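Local coordinates for pyridoxal kinase (Lactobacillus plantarum, PDB 3H74), which probably catalyses the ATP-dependent phosphorylation of pyridoxal to pyridoxal 5'-phosphate, at residues A[145-149]-A[162-166]; A[175-179]-A[188-192]; A[132-138]-A[168-172]. One frame throughout, in Å; residues are numbered along the deposited sequence.

Interaction 1 of 3, residues A[145-149]-A[162-166]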
# COMPACT_ATOMS: atom_id res chain seq x y z
N ALA A 145 -1.16 -11.42 5.58
CA ALA A 145 -2.40 -12.19 5.45
C ALA A 145 -2.60 -13.12 6.65
O ALA A 145 -3.68 -13.18 7.24
CB ALA A 145 -2.39 -12.98 4.16
N ALA A 146 -1.54 -13.84 7.01
CA ALA A 146 -1.55 -14.75 8.15
C ALA A 146 -1.72 -14.01 9.47
O ALA A 146 -2.50 -14.42 10.33
CB ALA A 146 -0.29 -15.60 8.16
N LEU A 147 -0.99 -12.90 9.65
CA LEU A 147 -1.14 -12.11 10.87
C LEU A 147 -2.58 -11.63 11.05
O LEU A 147 -3.13 -11.70 12.15
CB LEU A 147 -0.18 -10.92 10.87
CG LEU A 147 1.28 -11.27 11.15
CD1 LEU A 147 2.14 -10.10 10.68
CD2 LEU A 147 1.55 -11.59 12.62
N LEU A 148 -3.20 -11.17 9.97
CA LEU A 148 -4.55 -10.62 10.05
C LEU A 148 -5.60 -11.67 10.37
O LEU A 148 -6.56 -11.40 11.10
CB LEU A 148 -4.92 -9.85 8.78
CG LEU A 148 -4.16 -8.55 8.56
CD1 LEU A 148 -4.42 -8.05 7.14
CD2 LEU A 148 -4.55 -7.49 9.57
N THR A 149 -5.44 -12.88 9.83
CA THR A 149 -6.38 -13.97 10.12
C THR A 149 -6.05 -14.74 11.40
O THR A 149 -6.90 -15.48 11.91
CB THR A 149 -6.47 -14.98 8.97
OG1 THR A 149 -5.20 -15.60 8.78
CG2 THR A 149 -6.94 -14.32 7.68
N ILE A 162 -7.15 -19.10 3.16
CA ILE A 162 -6.75 -17.80 3.71
C ILE A 162 -7.51 -16.61 3.11
O ILE A 162 -7.88 -15.69 3.84
CB ILE A 162 -5.19 -17.61 3.70
CG1 ILE A 162 -4.78 -16.41 4.56
CG2 ILE A 162 -4.63 -17.53 2.28
CD1 ILE A 162 -3.34 -16.49 5.07
N LEU A 163 -7.78 -16.65 1.81
CA LEU A 163 -8.51 -15.54 1.19
C LEU A 163 -9.95 -15.39 1.74
O LEU A 163 -10.33 -14.30 2.14
CB LEU A 163 -8.47 -15.59 -0.34
CG LEU A 163 -7.12 -15.33 -1.02
CD1 LEU A 163 -7.20 -15.64 -2.51
CD2 LEU A 163 -6.65 -13.90 -0.80
N PRO A 164 -10.76 -16.48 1.78
CA PRO A 164 -12.08 -16.33 2.41
C PRO A 164 -12.03 -15.86 3.87
O PRO A 164 -12.87 -15.06 4.28
CB PRO A 164 -12.67 -17.74 2.31
CG PRO A 164 -12.00 -18.35 1.15
CD PRO A 164 -10.59 -17.83 1.22
N ALA A 165 -11.05 -16.35 4.64
CA ALA A 165 -10.91 -15.94 6.04
C ALA A 165 -10.60 -14.44 6.15
O ALA A 165 -11.20 -13.74 6.96
CB ALA A 165 -9.86 -16.76 6.73
N LEU A 166 -9.67 -13.97 5.31
CA LEU A 166 -9.32 -12.56 5.24
C LEU A 166 -10.52 -11.70 4.85
O LEU A 166 -10.80 -10.68 5.47
CB LEU A 166 -8.21 -12.33 4.21
CG LEU A 166 -6.71 -12.50 4.47
CD1 LEU A 166 -5.92 -12.38 3.17
CD2 LEU A 166 -6.23 -11.46 5.48
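Helix-helix packing joins Ala145, Leu148 and Thr149 of helix 142-149 to Ile162, Ala165 and Leu166 of helix 159-167, at the periphery of the alpha/beta fold. The two short axes pass 9.7 Å apart with a crossing angle of 50°, and the backbones come nearest where Thr149 faces Leu166. Leu166 supplies both of its methyls: CD1 rests on Ala145 CB at 3.7 Å, while CD2 reaches the carbonyl of the same residue, 3.5 Å from Ala145 O, and also meets Thr149 CG2 and Leu148 CB. Ile162 comes in beside it. With CG1 anti to the backbone N (chi1 -167°), its CD1 extends to Ala145 CB, 3.7 Å away, and to the backbone N of Ala146. The Thr149 and Leu166 side chains cross at about a right angle, with Thr149 CG2 3.6 Å from Leu166 N, whereas Thr149 OG1 turns back to Ala145 O at 3.2 Å. That carbonyl also accepts from Thr149 N, the two donors arriving from opposite faces of its plane. Strand 178-183 adds Ile178 against Ala145, Ile162 and Leu166. The interface is thus apolar, with the threonine hydroxyl bonded back to its own helix, a weak further bond to Ala151 N, and its methyl turned to the neighbouring helix.

Interaction 2 of 3, residues A[175-179]-A[188-192]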
# COMPACT_ATOMS: atom_id res chain seq x y z
N HIS A 175 -12.47 -6.50 -1.13
CA HIS A 175 -11.53 -7.46 -1.72
C HIS A 175 -10.24 -7.55 -0.95
O HIS A 175 -9.55 -6.53 -0.76
CB HIS A 175 -11.19 -7.04 -3.15
CG HIS A 175 -12.39 -6.80 -4.00
ND1 HIS A 175 -13.14 -7.84 -4.52
CD2 HIS A 175 -12.99 -5.66 -4.40
CE1 HIS A 175 -14.14 -7.34 -5.22
NE2 HIS A 175 -14.08 -6.02 -5.16
N ALA A 176 -9.89 -8.76 -0.53
CA ALA A 176 -8.57 -9.04 0.00
C ALA A 176 -7.67 -9.50 -1.15
O ALA A 176 -8.00 -10.44 -1.88
CB ALA A 176 -8.65 -10.11 1.08
N VAL A 177 -6.55 -8.81 -1.34
CA VAL A 177 -5.61 -9.15 -2.40
C VAL A 177 -4.24 -9.42 -1.79
O VAL A 177 -3.64 -8.51 -1.21
CB VAL A 177 -5.50 -7.99 -3.42
CG1 VAL A 177 -4.54 -8.36 -4.54
CG2 VAL A 177 -6.86 -7.61 -3.98
N ILE A 178 -3.75 -10.65 -1.90
CA ILE A 178 -2.39 -10.96 -1.43
C ILE A 178 -1.42 -10.67 -2.57
O ILE A 178 -1.63 -11.13 -3.68
CB ILE A 178 -2.27 -12.42 -0.92
CG1 ILE A 178 -3.21 -12.64 0.26
CG2 ILE A 178 -0.83 -12.72 -0.52
CD1 ILE A 178 -3.29 -14.08 0.75
N THR A 179 -0.35 -9.92 -2.29
CA THR A 179 0.44 -9.27 -3.35
C THR A 179 1.77 -9.93 -3.77
O THR A 179 2.41 -9.48 -4.72
CB THR A 179 0.75 -7.80 -2.99
OG1 THR A 179 1.50 -7.77 -1.77
CG2 THR A 179 -0.54 -6.99 -2.84
N GLY A 188 2.94 -12.18 -8.12
CA GLY A 188 1.79 -11.33 -8.36
C GLY A 188 0.72 -11.42 -7.30
O GLY A 188 0.98 -11.81 -6.16
N CYS A 189 -0.49 -11.08 -7.72
CA CYS A 189 -1.62 -10.88 -6.82
C CYS A 189 -2.64 -11.99 -6.95
O CYS A 189 -2.96 -12.44 -8.05
CB CYS A 189 -2.29 -9.54 -7.14
SG CYS A 189 -1.28 -8.08 -6.78
N ALA A 190 -3.16 -12.42 -5.81
CA ALA A 190 -4.26 -13.38 -5.78
C ALA A 190 -5.43 -12.80 -5.03
O ALA A 190 -5.25 -12.12 -4.02
CB ALA A 190 -3.81 -14.68 -5.14
N TRP A 191 -6.64 -13.08 -5.51
CA TRP A 191 -7.86 -12.57 -4.91
C TRP A 191 -9.04 -13.46 -5.30
O TRP A 191 -8.92 -14.30 -6.19
CB TRP A 191 -8.10 -11.11 -5.35
CG TRP A 191 -8.61 -10.98 -6.75
CD1 TRP A 191 -9.89 -10.72 -7.13
CD2 TRP A 191 -7.85 -11.10 -7.97
NE1 TRP A 191 -9.98 -10.68 -8.49
CE2 TRP A 191 -8.75 -10.91 -9.03
CE3 TRP A 191 -6.50 -11.35 -8.26
CZ2 TRP A 191 -8.35 -10.96 -10.37
CZ3 TRP A 191 -6.10 -11.40 -9.59
CH2 TRP A 191 -7.02 -11.20 -10.63
N LEU A 192 -10.17 -13.26 -4.64
CA LEU A 192 -11.39 -14.00 -4.96
C LEU A 192 -12.26 -13.19 -5.91
O LEU A 192 -12.53 -12.02 -5.66
CB LEU A 192 -12.18 -14.31 -3.69
CG LEU A 192 -11.55 -15.22 -2.63
CD1 LEU A 192 -12.42 -15.24 -1.38
CD2 LEU A 192 -11.31 -16.64 -3.15
O HOH W 1 -12.12 -10.27 -3.68
O HOH W 2 -9.88 -12.48 -1.92
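The flat rings of His175 and Trp191 meet their neighbours here at their edges: water 1 lies in the plane of the imidazole, and Cys189 O in that of the indole. Water 1 is 2.8 Å from His175 ND1 and donates to Leu192 O, bridging ring and backbone. Trp191 touches the facing segment through CB, which sits 3.5 Å from Ala176 O and 4.0 Å from Val177 CG2. Its CG lies between the backbone N and carbonyl carbon (chi1 75°), a turn that carries the indole away toward Leu231 and Leu235 of helix 231-251. Val177 runs alongside Trp191, pointing the same way, and its other methyl, CG1, packs on Cys189 CB at 3.6 Å. Ile178 and Ala190 form an antiparallel hydrogen-bonded pair: Ile178 N gives to Ala190 O at 3.0 Å, and Ala190 N to Ile178 O at 2.9 Å. Toward Leu192 the strands part, and water 2 bridges Ala176 O and Leu192 N. Ala176 and Ile178 lie against helix 159-167. The chain turns a corner at Thr179, where residues 175-176, edge strand of the central, mostly parallel sheet, have led into the beta hairpin 178-183/186-192, an arrangement that fits the alpha/beta fold of the ribokinase clan.

Interaction 3 of 3, residues A[132-138]-A[168-172]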
# COMPACT_ATOMS: atom_id res chain seq x y z
N ILE A 132 -8.74 -1.78 8.62
CA ILE A 132 -9.11 -2.39 7.33
C ILE A 132 -10.61 -2.66 7.18
O ILE A 132 -11.06 -2.98 6.08
CB ILE A 132 -8.32 -3.70 7.06
CG1 ILE A 132 -8.71 -4.81 8.06
CG2 ILE A 132 -6.81 -3.42 6.98
CD1 ILE A 132 -8.10 -6.17 7.76
N GLN A 133 -11.37 -2.54 8.26
CA GLN A 133 -12.75 -3.02 8.29
C GLN A 133 -13.68 -2.39 7.25
O GLN A 133 -14.63 -3.03 6.80
CB GLN A 133 -13.35 -2.94 9.71
CG GLN A 133 -13.74 -1.54 10.20
CD GLN A 133 -13.71 -1.39 11.73
OE1 GLN A 133 -13.52 -2.37 12.46
NE2 GLN A 133 -13.87 -0.16 12.20
N GLN A 134 -13.42 -1.14 6.87
CA GLN A 134 -14.24 -0.49 5.85
C GLN A 134 -13.53 -0.28 4.51
O GLN A 134 -14.05 0.39 3.61
CB GLN A 134 -14.85 0.82 6.38
CG GLN A 134 -15.92 0.60 7.47
CD GLN A 134 -17.15 -0.16 6.96
OE1 GLN A 134 -17.77 0.23 5.97
NE2 GLN A 134 -17.51 -1.24 7.65
N ALA A 135 -12.33 -0.85 4.38
CA ALA A 135 -11.58 -0.73 3.13
C ALA A 135 -12.27 -1.48 2.00
O ALA A 135 -12.86 -2.54 2.22
CB ALA A 135 -10.17 -1.29 3.31
N ASP A 136 -12.22 -0.91 0.80
CA ASP A 136 -12.68 -1.63 -0.39
C ASP A 136 -11.67 -2.68 -0.83
O ASP A 136 -12.05 -3.73 -1.35
CB ASP A 136 -12.93 -0.64 -1.52
CG ASP A 136 -14.01 0.35 -1.19
OD1 ASP A 136 -13.72 1.55 -1.04
OD2 ASP A 136 -15.18 -0.08 -1.03
N VAL A 137 -10.39 -2.37 -0.67
CA VAL A 137 -9.32 -3.26 -1.09
C VAL A 137 -8.23 -3.21 -0.03
O VAL A 137 -7.86 -2.12 0.42
CB VAL A 137 -8.73 -2.83 -2.46
CG1 VAL A 137 -7.54 -3.71 -2.84
CG2 VAL A 137 -9.79 -2.92 -3.55
N ILE A 138 -7.73 -4.37 0.37
CA ILE A 138 -6.52 -4.44 1.19
C ILE A 138 -5.44 -5.19 0.42
O ILE A 138 -5.75 -6.07 -0.39
CB ILE A 138 -6.76 -5.07 2.60
CG1 ILE A 138 -7.25 -6.52 2.50
CG2 ILE A 138 -7.76 -4.23 3.37
CD1 ILE A 138 -7.07 -7.31 3.80
N ALA A 168 -13.75 -12.07 4.98
CA ALA A 168 -14.89 -11.98 5.89
C ALA A 168 -14.68 -10.94 6.99
O ALA A 168 -15.63 -10.51 7.63
CB ALA A 168 -15.21 -13.34 6.47
N GLN A 169 -13.42 -10.52 7.18
CA GLN A 169 -13.04 -9.43 8.09
C GLN A 169 -13.14 -8.07 7.42
O GLN A 169 -12.65 -7.06 7.96
CB GLN A 169 -11.58 -9.54 8.46
CG GLN A 169 -11.21 -10.62 9.42
CD GLN A 169 -9.79 -10.43 9.88
OE1 GLN A 169 -9.28 -9.31 9.93
NE2 GLN A 169 -9.12 -11.53 10.21
N LEU A 170 -13.70 -8.06 6.23
CA LEU A 170 -13.89 -6.84 5.49
C LEU A 170 -15.39 -6.64 5.33
O LEU A 170 -16.17 -7.59 5.48
CB LEU A 170 -13.19 -6.94 4.13
CG LEU A 170 -11.68 -7.26 4.10
CD1 LEU A 170 -11.17 -7.36 2.67
CD2 LEU A 170 -10.84 -6.24 4.90
N LYS A 171 -15.79 -5.40 5.06
CA LYS A 171 -17.18 -5.10 4.76
C LYS A 171 -17.66 -5.90 3.54
O LYS A 171 -16.84 -6.42 2.77
CB LYS A 171 -17.36 -3.60 4.50
CG LYS A 171 -16.68 -3.13 3.23
CD LYS A 171 -16.91 -1.66 2.99
CE LYS A 171 -16.28 -1.24 1.68
NZ LYS A 171 -16.41 0.22 1.47
N THR A 172 -18.97 -5.99 3.38
CA THR A 172 -19.56 -6.70 2.25
C THR A 172 -19.08 -6.09 0.94
O THR A 172 -19.09 -4.87 0.78
CB THR A 172 -21.11 -6.68 2.32
OG1 THR A 172 -21.53 -6.99 3.66
CG2 THR A 172 -21.71 -7.69 1.35
O HOH W 3 -13.38 -3.82 4.53
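The backbones of 132-138 and 168-172 draw closest at Gln133 and Leu170, with CA atoms 4.9 Å apart, where a weak bond runs from Lys171 N to Gln133 O at 3.2 Å. Water 3 lies in the same gap, accepting from Lys171 N and close to the carbonyls of Ile132 and Ala135. Lys171 provides the polar grip. Its CG stands between the backbone N and carbonyl carbon (chi1 68°) and the chain beyond is fully extended, so the aliphatic part passes along the Gln133-Ala135 backbone and NZ arrives at Asp136. There NZ and Asp136 OD2 form a salt bridge of 2.8 Å, the ammonium approaching from above the carboxylate plane (49° out of it), while a weak bond adds Gln134 O. Asp136 OD1 is held by Leu104 N of the neighbouring strand 103-106, which fixes the carboxylate from its other oxygen. Gln134, bent at chi2, crosses the lysine at about a right angle and brings OE1 to within 3.6 Å of Lys171 CD.

Both segments are helix-to-strand connections entering neighbouring parallel strands of the central sheet: one leads from helix 122-131 into strand 137-138, the other from helix 159-167 toward strand 175-176.

Beside the salt bridge, an apolar patch forms around Leu170. Its CD2 sits 3.5 Å from Ile132 O and 4.0 Å from Ile132 CD1, and the Ile138 and Leu170 side chains reach toward each other tip to tip, with Ile138 CG2 4.0 Å from Leu170 CD2. Gln169 touches Ile132 CD1 with OE1, while its NE2 donates to Leu148 O in helix 142-149.

Interactions 1 and 2 are largely buried, whereas interaction 3 is only partly so and carries the one salt bridge of the three. Their chemistry follows: aliphatic helix packing in interaction 1, paired backbone bonds and bridging waters in interaction 2, and a salt bridge beside a leucine-isoleucine patch in interaction 3. Leu163 packs on both Ile178 and Leu192, joining the first two. Strands 137-138 and 175-176 are neighbours in the central sheet and link interactions 2 and 3, with probable hydrogen bonds from His175 N to Asp136 O and from Val177 N to Ile138 O. Interaction 1 is nested along the chain inside the loop that interaction 3 closes.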